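Long-range contact in glutathione s-transferase (Haemonchus contortus, PDB 2WS2), which probably catalyses the conjugation of glutathione to electrophilic substrates, as a sigma-family (Nu-class) glutathione transferase of this parasitic nematode: residues E121-E126 / Y169-Y173. Sequence-based numbering, arbitrary orientation.
Sequences EKDVFE and YPKLY
Tyr169 points its phenol out of the loop between helices 155-162 and 177-186 at the early turns of helix 118-143, where Glu121, Phe125 and Glu126 receive it. The contact lies within the all-helical C-terminal domain of the glutathione transferase fold, its centre about 19 Å from the centre of the chain. Tyrosine suits the place because its ring packs while its hydroxyl reaches two carboxylates: OH stands 2.6 Å from Glu121 OE1 and 2.7 Å from Glu126 OE2. The hydroxyl has one proton to give, so the two acceptors compete for it, and two acidic groups this close might favour a raised pKa for one of them; the Lys171 ammonium, near Glu121 OE1 but beyond salt-bridge range, probably offsets part of the effect. Both carboxylates stand steeply to the ring, but that of Glu121 lies at its edge, near the ring plane, while Glu126 OE2 comes in obliquely. The other oxygen of Glu121, OE2, is hydrogen-bonded to Tyr105 OH, so this carboxylate bridges two tyrosines. Phe125 supplies the apolar part. With chi1 at 172°, its CG lies opposite the backbone N and the ring extends toward the loop, presenting an edge to one face of Tyr169 in an edge-to-face pair; the centroids are 4.7 Å apart and the planes meet at 56°. CE2 makes the approach, 3.5 Å from Tyr169 CZ and off the middle of that face. Tyr105 also meets the Phe125 ring. The loop makes a type I beta turn from Tyr169 to Leu172, which returns Leu172 to the helix as a second apolar partner. A branched aliphatic side chain fits here, packing also on Met163 and Thr166, while its CD1 methyl sits at the edge of the Phe125 ring, 3.6 Å from CZ.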
ATOM      1  N   GLU A 121       6.543 -11.081 -21.380  1.00 38.64           N
ATOM      2  CA  GLU A 121       7.175 -12.068 -20.538  1.00 37.65           C
ATOM      3  C   GLU A 121       8.584 -11.589 -20.256  1.00 37.13           C
ATOM      4  O   GLU A 121       8.925 -11.403 -19.104  1.00 37.22           O
ATOM      5  CB  GLU A 121       7.217 -13.422 -21.238  1.00 38.01           C
ATOM      6  CG  GLU A 121       7.574 -14.589 -20.327  1.00 36.92           C
ATOM      7  CD  GLU A 121       6.921 -15.885 -20.754  1.00 40.28           C
ATOM      8  OE1 GLU A 121       7.555 -16.954 -20.585  1.00 40.56           O
ATOM      9  OE2 GLU A 121       5.752 -15.846 -21.230  1.00 41.18           O
ATOM     10  N   LYS A 122       9.377 -11.372 -21.305  1.00 36.76           N
ATOM     11  CA  LYS A 122      10.814 -11.092 -21.167  1.00 37.47           C
ATOM     12  C   LYS A 122      11.271  -9.637 -20.919  1.00 36.87           C
ATOM     13  O   LYS A 122      12.397  -9.451 -20.470  1.00 36.54           O
ATOM     14  CB  LYS A 122      11.631 -11.736 -22.309  1.00 37.88           C
ATOM     15  CG  LYS A 122      11.344 -11.213 -23.714  1.00 40.04           C
ATOM     16  CD  LYS A 122      12.039 -12.052 -24.796  1.00 40.56           C
ATOM     17  CE  LYS A 122      11.122 -13.118 -25.408  1.00 41.46           C
ATOM     18  NZ  LYS A 122      11.348 -13.244 -26.888  1.00 41.98           N
ATOM     19  N   ASP A 123      10.445  -8.627 -21.214  1.00 36.49           N
ATOM     20  CA  ASP A 123      10.842  -7.205 -20.934  1.00 37.25           C
ATOM     21  C   ASP A 123      10.033  -6.560 -19.785  1.00 36.47           C
ATOM     22  O   ASP A 123      10.288  -5.411 -19.379  1.00 37.54           O
ATOM     23  CB  ASP A 123      10.840  -6.316 -22.203  1.00 36.67           C
ATOM     24  CG  ASP A 123      12.032  -6.607 -23.164  1.00 36.91           C
ATOM     25  OD1 ASP A 123      13.178  -6.147 -22.942  1.00 35.40           O
ATOM     26  OD2 ASP A 123      11.818  -7.278 -24.183  1.00 39.31           O
ATOM     27  N   VAL A 124       9.078  -7.306 -19.248  1.00 36.15           N
ATOM     28  CA  VAL A 124       8.328  -6.880 -18.066  1.00 36.18           C
ATOM     29  C   VAL A 124       8.378  -7.942 -16.945  1.00 36.15           C
ATOM     30  O   VAL A 124       8.962  -7.702 -15.883  1.00 35.21           O
ATOM     31  CB  VAL A 124       6.857  -6.526 -18.418  1.00 36.79           C
ATOM     32  CG1 VAL A 124       5.993  -6.455 -17.158  1.00 36.94           C
ATOM     33  CG2 VAL A 124       6.775  -5.219 -19.243  1.00 36.42           C
ATOM     34  N   PHE A 125       7.792  -9.109 -17.215  1.00 35.59           N
ATOM     35  CA  PHE A 125       7.504 -10.127 -16.197  1.00 35.76           C
ATOM     36  C   PHE A 125       8.718 -10.817 -15.599  1.00 35.34           C
ATOM     37  O   PHE A 125       8.789 -11.011 -14.383  1.00 35.76           O
ATOM     38  CB  PHE A 125       6.555 -11.202 -16.758  1.00 34.64           C
ATOM     39  CG  PHE A 125       6.362 -12.390 -15.843  1.00 34.93           C
ATOM     40  CD1 PHE A 125       5.481 -12.322 -14.761  1.00 32.04           C
ATOM     41  CD2 PHE A 125       7.079 -13.580 -16.055  1.00 35.70           C
ATOM     42  CE1 PHE A 125       5.309 -13.423 -13.910  1.00 34.06           C
ATOM     43  CE2 PHE A 125       6.922 -14.687 -15.202  1.00 32.06           C
ATOM     44  CZ  PHE A 125       6.034 -14.613 -14.135  1.00 34.15           C
ATOM     45  N   GLU A 126       9.636 -11.249 -16.449  1.00 35.17           N
ATOM     46  CA  GLU A 126      10.722 -12.097 -15.973  1.00 34.95           C
ATOM     47  C   GLU A 126      11.785 -11.291 -15.214  1.00 34.11           C
ATOM     48  O   GLU A 126      12.209 -11.721 -14.148  1.00 33.05           O
ATOM     49  CB  GLU A 126      11.306 -12.936 -17.107  1.00 35.16           C
ATOM     50  CG  GLU A 126      10.213 -13.527 -17.984  1.00 36.21           C
ATOM     51  CD  GLU A 126      10.378 -14.988 -18.233  1.00 34.89           C
ATOM     52  OE1 GLU A 126      11.035 -15.358 -19.244  1.00 35.99           O
ATOM     53  OE2 GLU A 126       9.827 -15.762 -17.423  1.00 36.04           O
ATOM     54  N   TYR A 169       0.909 -19.910 -15.295  1.00 36.76           N
ATOM     55  CA  TYR A 169       2.358 -19.925 -15.429  1.00 35.90           C
ATOM     56  C   TYR A 169       2.924 -21.064 -14.576  1.00 36.80           C
ATOM     57  O   TYR A 169       3.194 -20.878 -13.371  1.00 36.34           O
ATOM     58  CB  TYR A 169       2.948 -18.585 -15.002  1.00 36.61           C
ATOM     59  CG  TYR A 169       4.177 -18.210 -15.769  1.00 34.48           C
ATOM     60  CD1 TYR A 169       4.073 -17.622 -17.011  1.00 31.11           C
ATOM     61  CD2 TYR A 169       5.449 -18.470 -15.264  1.00 32.60           C
ATOM     62  CE1 TYR A 169       5.198 -17.281 -17.736  1.00 33.02           C
ATOM     63  CE2 TYR A 169       6.584 -18.121 -15.971  1.00 29.02           C
ATOM     64  CZ  TYR A 169       6.454 -17.529 -17.221  1.00 31.28           C
ATOM     65  OH  TYR A 169       7.569 -17.176 -17.960  1.00 29.43           O
ATOM     66  N   PRO A 170       3.076 -22.269 -15.185  1.00 36.18           N
ATOM     67  CA  PRO A 170       3.602 -23.459 -14.491  1.00 36.39           C
ATOM     68  C   PRO A 170       5.037 -23.308 -13.989  1.00 36.06           C
ATOM     69  O   PRO A 170       5.385 -23.910 -12.967  1.00 36.08           O
ATOM     70  CB  PRO A 170       3.562 -24.554 -15.588  1.00 36.75           C
ATOM     71  CG  PRO A 170       3.667 -23.795 -16.859  1.00 35.69           C
ATOM     72  CD  PRO A 170       2.866 -22.530 -16.620  1.00 36.53           C
ATOM     73  N   LYS A 171       5.858 -22.545 -14.723  1.00 36.29           N
ATOM     74  CA  LYS A 171       7.283 -22.357 -14.419  1.00 36.05           C
ATOM     75  C   LYS A 171       7.539 -21.086 -13.578  1.00 34.77           C
ATOM     76  O   LYS A 171       8.577 -20.427 -13.710  1.00 34.51           O
ATOM     77  CB  LYS A 171       8.115 -22.340 -15.714  1.00 35.39           C
ATOM     78  CG  LYS A 171       7.469 -21.553 -16.867  1.00 38.93           C
ATOM     79  CD  LYS A 171       8.228 -21.696 -18.204  1.00 34.34           C
ATOM     80  CE  LYS A 171       7.727 -20.647 -19.212  1.00 35.93           C
ATOM     81  NZ  LYS A 171       6.337 -20.914 -19.685  1.00 36.29           N
ATOM     82  N   LEU A 172       6.577 -20.774 -12.720  1.00 35.72           N
ATOM     83  CA  LEU A 172       6.598 -19.551 -11.906  1.00 35.01           C
ATOM     84  C   LEU A 172       7.813 -19.506 -10.968  1.00 35.04           C
ATOM     85  O   LEU A 172       8.670 -18.638 -11.127  1.00 36.23           O
ATOM     86  CB  LEU A 172       5.279 -19.363 -11.179  1.00 34.29           C
ATOM     87  CG  LEU A 172       5.006 -18.007 -10.483  1.00 35.65           C
ATOM     88  CD1 LEU A 172       5.103 -16.787 -11.414  1.00 34.77           C
ATOM     89  CD2 LEU A 172       3.669 -18.073  -9.857  1.00 33.20           C
ATOM     90  N   TYR A 173       7.939 -20.432 -10.023  1.00 35.04           N
ATOM     91  CA  TYR A 173       9.169 -20.417  -9.219  1.00 35.55           C
ATOM     92  C   TYR A 173      10.174 -21.491  -9.661  1.00 36.32           C
ATOM     93  O   TYR A 173      10.596 -22.331  -8.852  1.00 37.03           O
ATOM     94  CB  TYR A 173       8.939 -20.465  -7.681  1.00 35.95           C
ATOM     95  CG  TYR A 173       7.539 -20.250  -7.113  1.00 32.51           C
ATOM     96  CD1 TYR A 173       7.265 -20.600  -5.812  1.00 29.70           C
ATOM     97  CD2 TYR A 173       6.513 -19.721  -7.857  1.00 31.42           C
ATOM     98  CE1 TYR A 173       6.026 -20.430  -5.250  1.00 28.00           C
ATOM     99  CE2 TYR A 173       5.260 -19.560  -7.311  1.00 30.80           C
ATOM    100  CZ  TYR A 173       5.026 -19.923  -6.019  1.00 27.49           C
ATOM    101  OH  TYR A 173       3.794 -19.739  -5.478  1.00 27.16           O
TER